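Local coordinates for protein cystatin (Fasciola hepatica, PDB 6I1M) that probably inhibits papain-like cysteine proteases, as a secreted member of the stefin (type 1 cystatin) group from the liver fluke, at residues Leu41-Gln46 and Tyr53-Ser58. Sequence-based numbering, arbitrary orientation.
Sequences LQVSTQ and YKFKVS
Val-43 and Phe-55, a non-hydrogen-bonded pair of an antiparallel hairpin, meet through a CH-pi contact: methyl CG2 sits over one face of the ring, 3.6 Å from its centroid and 22° off the normal, displaced toward the rim. With CG1 between the backbone N and the carbonyl carbon (chi1 69°), Val-43 leaves CG2 anti to N, and this methyl also reaches the edge of the Tyr-53 ring, near its plane, so a single branch serves two aromatics. Thr-45 CG2 lies 3.7 Å from Tyr-53 CD2, the two side chains running alongside each other. On the opposite face Gln-42 CG packs against Lys-56 CB, while the lysine amine continues to Ser-91 O.

Main-chain bonds fix this register: Ser-44 N to Lys-54 O and Lys-54 N to Ser-44 O, both 2.8 Å. Lys-54 O is further engaged by Val-43 CA in a CA-H...O contact and by a water that donates to it and also bonds Ser-44 OG, 2.7 Å away. Farther along, a classic beta bulge sets two residues, Leu-41 and Gln-42, opposite the single Lys-56: Leu-41 N donates to Lys-56 O, whereas Lys-56 N approaches Gln-42 O from above the carbonyl plane at 3.2 Å.

Phe-18 of helix 12-28 meets both rings, at the surface where the cystatin sheet wraps its helix. Val-43, Phe-55 and the Tyr-53 ring thus give one face its apolar packing against that helix, whereas Gln-42, Ser-44, Lys-54 and Lys-56 make the other mainly polar.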
loop_
_atom_site.group_PDB
_atom_site.type_symbol
_atom_site.label_atom_id
_atom_site.label_comp_id
_atom_site.label_asym_id
_atom_site.label_seq_id
_atom_site.Cartn_x
_atom_site.Cartn_y
_atom_site.Cartn_z
ATOM N N LEU A 41 -7.903 -0.767 -2.796
ATOM C CA LEU A 41 -9.327 -0.832 -2.374
ATOM C C LEU A 41 -9.619 0.299 -1.395
ATOM O O LEU A 41 -10.671 0.929 -1.510
ATOM C CB LEU A 41 -9.605 -2.177 -1.705
ATOM C CG LEU A 41 -9.524 -3.402 -2.601
ATOM C CD1 LEU A 41 -9.822 -4.649 -1.800
ATOM C CD2 LEU A 41 -10.472 -3.268 -3.784
ATOM N N GLN A 42 -8.725 0.501 -0.430
ATOM C CA GLN A 42 -8.928 1.479 0.666
ATOM C C GLN A 42 -7.575 1.773 1.301
ATOM O O GLN A 42 -6.605 1.032 1.034
ATOM C CB GLN A 42 -9.886 0.930 1.722
ATOM C CG GLN A 42 -9.404 -0.388 2.306
ATOM C CD GLN A 42 -10.421 -1.015 3.235
ATOM O OE1 GLN A 42 -11.619 -0.947 2.994
ATOM N NE2 GLN A 42 -9.949 -1.667 4.281
ATOM N N VAL A 43 -7.530 2.836 2.079
ATOM C CA VAL A 43 -6.310 3.251 2.801
ATOM C C VAL A 43 -6.728 3.743 4.186
ATOM O O VAL A 43 -7.822 4.375 4.330
ATOM C CB VAL A 43 -5.521 4.303 2.003
ATOM C CG1 VAL A 43 -6.278 5.623 1.949
ATOM C CG2 VAL A 43 -4.109 4.458 2.563
ATOM N N SER A 44 -5.883 3.458 5.166
ATOM C CA SER A 44 -5.998 3.990 6.543
ATOM C C SER A 44 -4.679 4.690 6.832
ATOM O O SER A 44 -3.668 4.198 6.349
ATOM C CB SER A 44 -6.279 2.923 7.562
ATOM O OG SER A 44 -7.232 1.998 7.102
ATOM N N THR A 45 -4.709 5.844 7.486
ATOM C CA THR A 45 -3.498 6.665 7.712
ATOM C C THR A 45 -3.214 6.772 9.203
ATOM O O THR A 45 -4.149 6.770 10.004
ATOM C CB THR A 45 -3.622 8.037 7.065
ATOM O OG1 THR A 45 -4.755 8.652 7.672
ATOM C CG2 THR A 45 -3.782 7.920 5.570
ATOM N N GLN A 46 -1.939 6.795 9.525
ATOM C CA GLN A 46 -1.455 6.996 10.900
ATOM C C GLN A 46 -0.382 8.083 10.842
ATOM O O GLN A 46 0.617 7.949 10.068
ATOM C CB GLN A 46 -0.932 5.683 11.447
ATOM C CG GLN A 46 -0.310 5.840 12.822
ATOM C CD GLN A 46 0.527 4.637 13.165
ATOM O OE1 GLN A 46 1.090 3.991 12.278
ATOM N NE2 GLN A 46 0.644 4.357 14.455
ATOM N N TYR A 53 0.687 4.945 5.490
ATOM C CA TYR A 53 -0.487 4.614 4.646
ATOM C C TYR A 53 -0.626 3.100 4.632
ATOM O O TYR A 53 0.217 2.449 4.030
ATOM C CB TYR A 53 -0.331 5.126 3.222
ATOM C CG TYR A 53 -0.305 6.616 3.091
ATOM C CD1 TYR A 53 0.881 7.314 3.259
ATOM C CD2 TYR A 53 -1.450 7.328 2.760
ATOM C CE1 TYR A 53 0.917 8.693 3.142
ATOM C CE2 TYR A 53 -1.425 8.703 2.634
ATOM C CZ TYR A 53 -0.236 9.391 2.822
ATOM O OH TYR A 53 -0.175 10.753 2.654
ATOM N N LYS A 54 -1.662 2.583 5.278
ATOM C CA LYS A 54 -2.007 1.147 5.221
ATOM C C LYS A 54 -3.080 0.934 4.158
ATOM O O LYS A 54 -4.272 1.340 4.353
ATOM C CB LYS A 54 -2.504 0.636 6.564
ATOM C CG LYS A 54 -2.629 -0.875 6.630
ATOM C CD LYS A 54 -3.613 -1.283 7.673
ATOM C CE LYS A 54 -3.145 -0.980 9.071
ATOM N NZ LYS A 54 -4.260 -1.129 10.033
ATOM N N PHE A 55 -2.665 0.278 3.087
ATOM C CA PHE A 55 -3.512 -0.089 1.932
ATOM C C PHE A 55 -4.008 -1.522 2.076
ATOM O O PHE A 55 -3.261 -2.402 2.474
ATOM C CB PHE A 55 -2.689 0.063 0.666
ATOM C CG PHE A 55 -2.427 1.503 0.354
ATOM C CD1 PHE A 55 -3.440 2.289 -0.188
ATOM C CD2 PHE A 55 -1.179 2.065 0.588
ATOM C CE1 PHE A 55 -3.199 3.613 -0.504
ATOM C CE2 PHE A 55 -0.940 3.396 0.263
ATOM C CZ PHE A 55 -1.952 4.159 -0.276
ATOM N N LYS A 56 -5.264 -1.744 1.707
ATOM C CA LYS A 56 -5.760 -3.077 1.304
ATOM C C LYS A 56 -5.825 -3.085 -0.227
ATOM O O LYS A 56 -6.507 -2.212 -0.788
ATOM C CB LYS A 56 -7.120 -3.331 1.939
ATOM C CG LYS A 56 -7.609 -4.755 1.790
ATOM C CD LYS A 56 -8.910 -4.994 2.517
ATOM C CE LYS A 56 -9.673 -6.179 1.963
ATOM N NZ LYS A 56 -9.939 -7.181 3.023
ATOM N N VAL A 57 -5.103 -4.009 -0.856
ATOM C CA VAL A 57 -4.946 -4.094 -2.335
ATOM C C VAL A 57 -5.513 -5.440 -2.798
ATOM O O VAL A 57 -5.389 -6.425 -2.057
ATOM C CB VAL A 57 -3.482 -3.867 -2.758
ATOM C CG1 VAL A 57 -2.939 -2.573 -2.160
ATOM C CG2 VAL A 57 -2.561 -5.034 -2.415
ATOM N N SER A 58 -6.110 -5.448 -3.988
ATOM C CA SER A 58 -6.743 -6.626 -4.635
ATOM C C SER A 58 -6.101 -6.868 -6.002
ATOM O O SER A 58 -5.902 -5.898 -6.761
ATOM C CB SER A 58 -8.222 -6.425 -4.787
ATOM O OG SER A 58 -8.772 -7.487 -5.527
HETATM O O HOH W 1 -6.843 0.165 5.196
#